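Local coordinates for protein kojibiose phosphorylase (Gut metagenome, PDB 6W0P) that belongs to glycoside hydrolase family 65, a family of multidomain carbohydrate-active enzymes, at residues L690-T695 with Y703-T708. Residues are numbered along the deposited sequence; the frame is centred on the assembly and turned at random.
Sequences LNLTPT and YQFKIT
The phenol OH of Tyr703 donates a hydrogen bond to the main-chain O of Thr695, 2.8 Å away, and this is the one polar link in an otherwise oily interface between two β-sheets. The acceptor sits at the edge of the Tyr703 ring and in its plane, and the hydroxyl in turn lies in the carbonyl plane, with a C=O...O angle of 156°. Pro694 adds an apolar neighbour to the same hydroxyl, its CB lying 4.0 Å from Tyr703 OH. The pleat of strand 702-709 turns Tyr703, Phe705 and Ile707 toward 690-695, and each has the same chi1 near +60° (59° at Tyr703), with the side chain standing between the backbone N and the carbonyl carbon.

Facing them are alternate residues of 690-695, running in nearly the reverse direction. Leu692 keeps CG anti to its carbonyl carbon (chi1 -63°) and brings methyl CD2 to the edge of the Phe705 ring, near its plane, at 4.2 Å from CZ; the two side chains pass one another heading opposite ways. Farther along, Leu690 CD1 meets Ile707 CD1, methyl to methyl, again at 4.2 Å. The CA atoms of Pro694 and Tyr703 are 10.1 Å apart, too far for backbone pairing; strands 689-692 and 702-709 belong to different sheets, consistent with the two-layered β-sandwich of family 65 C-terminal domains. Helix 666-680 borders the same layer, Phe680, Val677 and Trp673 touching Tyr703, Phe705 and Ile707 in turn.

After strand 689-692 ends, Pro694 O is hydrogen-bonded to Tyr738 OH, and Thr695 OG1 to Phe680 O. The chemistry thus divides the work: methyl groups and ring edges fill the interior between the sheets, while a buried tyrosine hydroxyl satisfies a peptide carbonyl where the chain has left strand 689-692.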
loop_
_atom_site.group_PDB
_atom_site.type_symbol
_atom_site.label_atom_id
_atom_site.label_comp_id
_atom_site.label_asym_id
_atom_site.label_seq_id
_atom_site.Cartn_x
_atom_site.Cartn_y
_atom_site.Cartn_z
ATOM N N LEU A 690 43.395 18.175 -7.991
ATOM C CA LEU A 690 42.281 18.571 -8.878
ATOM C C LEU A 690 42.637 18.211 -10.324
ATOM O O LEU A 690 43.708 18.645 -10.798
ATOM C CB LEU A 690 42.014 20.071 -8.713
ATOM C CG LEU A 690 40.792 20.603 -9.453
ATOM C CD1 LEU A 690 39.956 21.472 -8.534
ATOM C CD2 LEU A 690 41.204 21.383 -10.682
ATOM N N ASN A 691 41.728 17.491 -10.982
ATOM C CA ASN A 691 41.780 17.110 -12.408
ATOM C C ASN A 691 40.682 17.852 -13.178
ATOM O O ASN A 691 39.559 18.003 -12.652
ATOM C CB ASN A 691 41.595 15.602 -12.615
ATOM C CG ASN A 691 42.777 14.747 -12.193
ATOM O OD1 ASN A 691 43.332 14.045 -13.022
ATOM N ND2 ASN A 691 43.156 14.792 -10.923
ATOM N N LEU A 692 41.002 18.257 -14.409
ATOM C CA LEU A 692 40.051 18.788 -15.421
ATOM C C LEU A 692 40.309 18.062 -16.740
ATOM O O LEU A 692 41.485 17.746 -16.997
ATOM C CB LEU A 692 40.278 20.293 -15.599
ATOM C CG LEU A 692 40.029 21.158 -14.363
ATOM C CD1 LEU A 692 40.440 22.604 -14.633
ATOM C CD2 LEU A 692 38.573 21.093 -13.956
ATOM N N THR A 693 39.241 17.764 -17.492
ATOM C CA THR A 693 39.269 17.239 -18.882
ATOM C C THR A 693 38.197 17.957 -19.680
ATOM O O THR A 693 37.158 17.381 -19.986
ATOM C CB THR A 693 39.016 15.727 -18.945
ATOM O OG1 THR A 693 39.901 15.118 -18.018
ATOM C CG2 THR A 693 39.245 15.146 -20.325
ATOM N N PRO A 694 38.372 19.262 -19.946
ATOM C CA PRO A 694 37.320 20.054 -20.576
ATOM C C PRO A 694 36.990 19.623 -22.016
ATOM O O PRO A 694 37.886 19.465 -22.831
ATOM C CB PRO A 694 37.856 21.491 -20.487
ATOM C CG PRO A 694 38.851 21.444 -19.356
ATOM C CD PRO A 694 39.502 20.084 -19.508
ATOM N N THR A 695 35.697 19.412 -22.268
ATOM C CA THR A 695 35.130 19.060 -23.593
ATOM C C THR A 695 34.093 20.124 -23.965
ATOM O O THR A 695 33.760 20.960 -23.112
ATOM C CB THR A 695 34.569 17.634 -23.573
ATOM O OG1 THR A 695 33.691 17.502 -22.450
ATOM C CG2 THR A 695 35.656 16.581 -23.502
ATOM N N TYR A 703 32.402 28.443 -22.516
ATOM C CA TYR A 703 31.790 28.525 -21.174
ATOM C C TYR A 703 32.910 28.780 -20.173
ATOM O O TYR A 703 34.102 28.453 -20.450
ATOM C CB TYR A 703 31.000 27.260 -20.831
ATOM C CG TYR A 703 31.807 25.991 -20.845
ATOM C CD1 TYR A 703 31.979 25.257 -22.002
ATOM C CD2 TYR A 703 32.389 25.509 -19.685
ATOM C CE1 TYR A 703 32.737 24.094 -22.012
ATOM C CE2 TYR A 703 33.126 24.337 -19.668
ATOM C CZ TYR A 703 33.305 23.628 -20.839
ATOM O OH TYR A 703 34.039 22.481 -20.818
ATOM N N GLN A 704 32.529 29.318 -19.018
ATOM C CA GLN A 704 33.480 29.625 -17.928
ATOM C C GLN A 704 32.770 29.337 -16.618
ATOM O O GLN A 704 31.618 29.801 -16.480
ATOM C CB GLN A 704 33.960 31.073 -18.034
ATOM C CG GLN A 704 34.945 31.505 -16.952
ATOM C CD GLN A 704 35.368 32.936 -17.176
ATOM O OE1 GLN A 704 36.193 33.237 -18.035
ATOM N NE2 GLN A 704 34.788 33.839 -16.417
ATOM N N PHE A 705 33.430 28.598 -15.728
ATOM C CA PHE A 705 32.940 28.297 -14.365
ATOM C C PHE A 705 34.011 28.684 -13.350
ATOM O O PHE A 705 35.180 28.843 -13.747
ATOM C CB PHE A 705 32.506 26.840 -14.227
ATOM C CG PHE A 705 33.576 25.796 -14.408
ATOM C CD1 PHE A 705 34.332 25.354 -13.334
ATOM C CD2 PHE A 705 33.744 25.172 -15.632
ATOM C CE1 PHE A 705 35.296 24.371 -13.504
ATOM C CE2 PHE A 705 34.711 24.191 -15.800
ATOM C CZ PHE A 705 35.479 23.791 -14.736
ATOM N N LYS A 706 33.580 28.897 -12.102
ATOM C CA LYS A 706 34.424 29.260 -10.941
ATOM C C LYS A 706 34.123 28.288 -9.799
ATOM O O LYS A 706 32.916 28.021 -9.537
ATOM C CB LYS A 706 34.169 30.703 -10.524
ATOM C CG LYS A 706 34.582 31.751 -11.551
ATOM C CD LYS A 706 34.283 33.152 -11.077
ATOM C CE LYS A 706 34.568 34.226 -12.095
ATOM N NZ LYS A 706 35.987 34.648 -12.035
ATOM N N ILE A 707 35.181 27.781 -9.172
ATOM C CA ILE A 707 35.164 26.827 -8.031
ATOM C C ILE A 707 36.360 27.138 -7.133
ATOM O O ILE A 707 37.369 27.703 -7.607
ATOM C CB ILE A 707 35.199 25.352 -8.478
ATOM C CG1 ILE A 707 36.455 25.014 -9.278
ATOM C CG2 ILE A 707 33.935 24.980 -9.225
ATOM C CD1 ILE A 707 36.509 23.584 -9.762
ATOM N N THR A 708 36.242 26.760 -5.875
ATOM C CA THR A 708 37.276 26.967 -4.837
ATOM C C THR A 708 37.710 25.601 -4.312
ATOM O O THR A 708 36.844 24.813 -3.868
ATOM C CB THR A 708 36.764 27.874 -3.714
ATOM O OG1 THR A 708 36.459 29.114 -4.353
ATOM C CG2 THR A 708 37.761 28.059 -2.585
#